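Local coordinates for protein nourseothricin acetyltransferase (Streptomyces noursei, PDB 5C82) that probably confers resistance to the antibiotic nourseothricin by transferring an acetyl group to it, as a member of the GNAT acetyltransferase family, at residues G28-R37 with E49-F60. The protein carries 1 engineered substitution. Sequence-based numbering, arbitrary orientation.
Sequences GSFTTDTVFR and EVPVDPPLTKVF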
loop_
_atom_site.group_PDB
_atom_site.type_symbol
_atom_site.label_atom_id
_atom_site.label_comp_id
_atom_site.label_asym_id
_atom_site.label_seq_id
_atom_site.Cartn_x
_atom_site.Cartn_y
_atom_site.Cartn_z
ATOM N N GLY A 28 -16.811 -15.416 3.570
ATOM C CA GLY A 28 -16.578 -14.041 3.148
ATOM C C GLY A 28 -17.012 -13.751 1.721
ATOM O O GLY A 28 -16.673 -12.698 1.170
ATOM N N SER A 29 -17.771 -14.676 1.101
ATOM C CA SER A 29 -18.199 -14.501 -0.283
ATOM C C SER A 29 -19.354 -13.539 -0.356
ATOM O O SER A 29 -20.014 -13.299 0.651
ATOM C CB SER A 29 -18.567 -15.843 -0.920
ATOM O OG SER A 29 -19.738 -16.353 -0.307
ATOM N N PHE A 30 -19.581 -12.964 -1.543
ATOM C CA PHE A 30 -20.673 -12.007 -1.782
ATOM C C PHE A 30 -21.068 -12.023 -3.260
ATOM O O PHE A 30 -20.261 -12.377 -4.122
ATOM C CB PHE A 30 -20.246 -10.574 -1.368
ATOM C CG PHE A 30 -19.080 -10.010 -2.147
ATOM C CD1 PHE A 30 -17.776 -10.166 -1.689
ATOM C CD2 PHE A 30 -19.291 -9.266 -3.306
ATOM C CE1 PHE A 30 -16.700 -9.630 -2.401
ATOM C CE2 PHE A 30 -18.211 -8.705 -4.003
ATOM C CZ PHE A 30 -16.926 -8.931 -3.566
ATOM N N THR A 31 -22.292 -11.588 -3.534
ATOM C CA THR A 31 -22.870 -11.436 -4.861
ATOM C C THR A 31 -23.214 -9.941 -5.001
ATOM O O THR A 31 -23.711 -9.321 -4.055
ATOM C CB THR A 31 -24.055 -12.392 -5.047
ATOM O OG1 THR A 31 -23.588 -13.736 -4.872
ATOM C CG2 THR A 31 -24.699 -12.270 -6.413
ATOM N N THR A 32 -22.885 -9.355 -6.150
ATOM C CA THR A 32 -23.142 -7.941 -6.376
ATOM C C THR A 32 -23.661 -7.675 -7.789
ATOM O O THR A 32 -23.209 -8.308 -8.738
ATOM C CB THR A 32 -21.889 -7.100 -5.997
ATOM O OG1 THR A 32 -22.160 -5.706 -6.187
ATOM C CG2 THR A 32 -20.617 -7.522 -6.753
ATOM N N ASP A 33 -24.608 -6.722 -7.907
ATOM C CA ASP A 33 -25.224 -6.299 -9.172
ATOM C C ASP A 33 -24.430 -5.135 -9.787
ATOM O O ASP A 33 -24.734 -4.714 -10.904
ATOM C CB ASP A 33 -26.689 -5.857 -8.929
ATOM C CG ASP A 33 -27.612 -6.920 -8.361
ATOM O OD1 ASP A 33 -27.745 -7.992 -8.991
ATOM O OD2 ASP A 33 -28.240 -6.660 -7.314
ATOM N N THR A 34 -23.432 -4.594 -9.050
ATOM C CA THR A 34 -22.607 -3.448 -9.502
ATOM C C THR A 34 -21.154 -3.644 -9.075
ATOM O O THR A 34 -20.892 -4.457 -8.198
ATOM C CB THR A 34 -23.109 -2.071 -8.965
ATOM O OG1 THR A 34 -22.894 -2.000 -7.567
ATOM C CG2 THR A 34 -24.569 -1.776 -9.264
ATOM N N VAL A 35 -20.217 -2.901 -9.704
ATOM C CA VAL A 35 -18.779 -2.892 -9.393
ATOM C C VAL A 35 -18.300 -1.468 -9.614
ATOM O O VAL A 35 -18.950 -0.706 -10.336
ATOM C CB VAL A 35 -17.883 -3.917 -10.199
ATOM C CG1 VAL A 35 -18.298 -5.374 -9.958
ATOM C CG2 VAL A 35 -17.834 -3.590 -11.703
ATOM N N PHE A 36 -17.181 -1.099 -9.002
ATOM C CA PHE A 36 -16.593 0.212 -9.256
ATOM C C PHE A 36 -15.511 -0.051 -10.278
ATOM O O PHE A 36 -14.579 -0.828 -10.016
ATOM C CB PHE A 36 -16.056 0.875 -7.987
ATOM C CG PHE A 36 -17.137 1.509 -7.131
ATOM C CD1 PHE A 36 -17.869 0.745 -6.225
ATOM C CD2 PHE A 36 -17.394 2.882 -7.203
ATOM C CE1 PHE A 36 -18.852 1.336 -5.419
ATOM C CE2 PHE A 36 -18.370 3.473 -6.396
ATOM C CZ PHE A 36 -19.086 2.699 -5.496
ATOM N N ARG A 37 -15.741 0.455 -11.497
ATOM C CA ARG A 37 -14.816 0.331 -12.616
ATOM C C ARG A 37 -13.770 1.397 -12.404
ATOM O O ARG A 37 -14.104 2.561 -12.129
ATOM C CB ARG A 37 -15.540 0.548 -13.969
ATOM C CG ARG A 37 -14.626 0.357 -15.193
ATOM C CD ARG A 37 -15.398 0.479 -16.488
ATOM N NE ARG A 37 -16.228 -0.702 -16.737
ATOM C CZ ARG A 37 -17.251 -0.739 -17.588
ATOM N NH1 ARG A 37 -17.594 0.346 -18.275
ATOM N NH2 ARG A 37 -17.950 -1.856 -17.744
ATOM N N GLU A 49 -19.176 3.516 -10.499
ATOM C CA GLU A 49 -20.008 2.353 -10.197
ATOM C C GLU A 49 -20.841 2.013 -11.443
ATOM O O GLU A 49 -21.540 2.868 -11.980
ATOM C CB GLU A 49 -20.913 2.617 -9.002
ATOM C CG GLU A 49 -21.492 1.325 -8.440
ATOM C CD GLU A 49 -22.308 1.502 -7.182
ATOM O OE1 GLU A 49 -22.459 2.657 -6.727
ATOM O OE2 GLU A 49 -22.768 0.480 -6.623
ATOM N N VAL A 50 -20.668 0.789 -11.942
ATOM C CA VAL A 50 -21.319 0.289 -13.138
ATOM C C VAL A 50 -22.130 -0.975 -12.851
ATOM O O VAL A 50 -21.680 -1.819 -12.066
ATOM C CB VAL A 50 -20.317 0.062 -14.314
ATOM C CG1 VAL A 50 -19.820 1.388 -14.915
ATOM C CG2 VAL A 50 -19.147 -0.832 -13.906
ATOM N N PRO A 51 -23.309 -1.157 -13.499
ATOM C CA PRO A 51 -24.041 -2.422 -13.307
ATOM C C PRO A 51 -23.296 -3.593 -13.956
ATOM O O PRO A 51 -22.554 -3.390 -14.916
ATOM C CB PRO A 51 -25.386 -2.173 -14.004
ATOM C CG PRO A 51 -25.105 -1.110 -15.027
ATOM C CD PRO A 51 -23.987 -0.268 -14.475
ATOM N N VAL A 52 -23.460 -4.808 -13.407
ATOM C CA VAL A 52 -22.879 -6.028 -13.968
ATOM C C VAL A 52 -23.990 -7.051 -14.135
ATOM O O VAL A 52 -24.761 -7.269 -13.197
ATOM C CB VAL A 52 -21.641 -6.625 -13.218
ATOM C CG1 VAL A 52 -20.384 -5.799 -13.461
ATOM C CG2 VAL A 52 -21.898 -6.817 -11.722
ATOM N N ASP A 53 -24.097 -7.652 -15.326
ATOM C CA ASP A 53 -25.084 -8.700 -15.570
ATOM C C ASP A 53 -24.479 -9.885 -16.360
ATOM O O ASP A 53 -23.914 -9.670 -17.431
ATOM C CB ASP A 53 -26.380 -8.189 -16.189
ATOM C CG ASP A 53 -27.450 -9.261 -16.162
ATOM O OD1 ASP A 53 -28.047 -9.479 -15.082
ATOM O OD2 ASP A 53 -27.599 -9.967 -17.175
ATOM N N PRO A 54 -24.558 -11.137 -15.853
ATOM C CA PRO A 54 -25.185 -11.586 -14.591
ATOM C C PRO A 54 -24.494 -11.022 -13.337
ATOM O O PRO A 54 -23.358 -10.549 -13.444
ATOM C CB PRO A 54 -25.075 -13.117 -14.683
ATOM C CG PRO A 54 -23.867 -13.350 -15.566
ATOM C CD PRO A 54 -23.969 -12.273 -16.594
ATOM N N PRO A 55 -25.125 -11.054 -12.135
ATOM C CA PRO A 55 -24.414 -10.549 -10.941
ATOM C C PRO A 55 -23.081 -11.270 -10.719
ATOM O O PRO A 55 -22.923 -12.424 -11.106
ATOM C CB PRO A 55 -25.399 -10.804 -9.789
ATOM C CG PRO A 55 -26.744 -10.957 -10.453
ATOM C CD PRO A 55 -26.452 -11.601 -11.779
ATOM N N LEU A 56 -22.106 -10.559 -10.185
ATOM C CA LEU A 56 -20.790 -11.126 -9.920
ATOM C C LEU A 56 -20.809 -11.771 -8.532
ATOM O O LEU A 56 -21.265 -11.144 -7.582
ATOM C CB LEU A 56 -19.718 -10.005 -9.983
ATOM C CG LEU A 56 -18.246 -10.420 -9.862
ATOM C CD1 LEU A 56 -17.408 -9.725 -10.918
ATOM C CD2 LEU A 56 -17.694 -10.039 -8.527
ATOM N N THR A 57 -20.355 -13.027 -8.433
ATOM C CA THR A 57 -20.193 -13.694 -7.158
ATOM C C THR A 57 -18.712 -13.842 -6.946
ATOM O O THR A 57 -18.039 -14.466 -7.755
ATOM C CB THR A 57 -20.943 -15.023 -7.012
ATOM O OG1 THR A 57 -22.348 -14.793 -7.139
ATOM C CG2 THR A 57 -20.643 -15.708 -5.644
ATOM N N LYS A 58 -18.211 -13.261 -5.844
ATOM C CA LYS A 58 -16.807 -13.303 -5.515
ATOM C C LYS A 58 -16.568 -14.234 -4.346
ATOM O O LYS A 58 -17.099 -14.032 -3.261
ATOM C CB LYS A 58 -16.241 -11.877 -5.299
ATOM C CG LYS A 58 -14.784 -11.826 -4.873
ATOM C CD LYS A 58 -13.814 -11.862 -6.036
ATOM C CE LYS A 58 -12.371 -11.988 -5.602
ATOM N NZ LYS A 58 -12.071 -13.283 -4.932
ATOM N N VAL A 59 -15.747 -15.252 -4.594
ATOM C CA VAL A 59 -15.327 -16.279 -3.657
ATOM C C VAL A 59 -13.809 -16.102 -3.460
ATOM O O VAL A 59 -13.077 -15.957 -4.447
ATOM C CB VAL A 59 -15.711 -17.681 -4.219
ATOM C CG1 VAL A 59 -15.106 -18.801 -3.388
ATOM C CG2 VAL A 59 -17.230 -17.836 -4.320
ATOM N N PHE A 60 -13.355 -16.064 -2.201
ATOM C CA PHE A 60 -11.938 -15.864 -1.867
ATOM C C PHE A 60 -11.315 -17.177 -1.349
ATOM O O PHE A 60 -11.870 -17.775 -0.421
ATOM C CB PHE A 60 -11.756 -14.749 -0.810
ATOM C CG PHE A 60 -12.350 -13.393 -1.110
ATOM C CD1 PHE A 60 -13.653 -13.086 -0.729
ATOM C CD2 PHE A 60 -11.585 -12.394 -1.707
ATOM C CE1 PHE A 60 -14.195 -11.818 -0.980
ATOM C CE2 PHE A 60 -12.123 -11.123 -1.946
ATOM C CZ PHE A 60 -13.425 -10.844 -1.579
#
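T34 OG1 donates a 2.7 Å hydrogen bond to E49 OE2, which accepts it on the anti lone pair, away from the other carboxylate oxygen. E49 reaches along the F36 ring with CG anti to its backbone N (chi1 -164°); its CB lies over one ring face, a CH-pi contact 3.9 Å from the ring centroid, and OE1 passes the ring at CZ. OE1 is also bonded to H155 of helix 151-158, on which T32, T34 and F36 pack, so both carboxylate oxygens are held. On the opposite face of the sheet from F36 and E49, V35 CG2 touches V50 CG2 and V52 CG1, each at 3.8 Å, while R37 lays one face of its guanidinium over V50 CG2. Segments 34-37 and 49-52 pair within the antiparallel hairpin of strands 34-40 and 44-58; the chain turns a corner at D33 and, across from it, at D53-P54, where the peptide before P54 is cis. Beyond it, 55-58 pairs antiparallel with edge strand 30-32, completing a three-stranded sheet whose halves face differently. V35-V50, T32-L56 and F30-K58 each share two backbone bonds. T32 OG1 spans the corner to T34 O (2.7 Å), using a carbonyl lone pair in plane. V52 N closes it with a nearly straight bond to D33 O, from above the carbonyl plane. T31 OG1 and T57 OG1 share a 2.8 Å hydrogen bond, and T31 CG2 leans on P55 CB. The F30 ring, on the other face, takes K58 CB over one side, 3.5 Å from F30 CZ. F60 meets it rim to rim, F60 CZ to F30 CE1 at 3.6 Å, with the planes at 44°. Bends at chi2 (86°) and chi4 fold K58 back until NZ donates to V59 O from above its carbonyl plane.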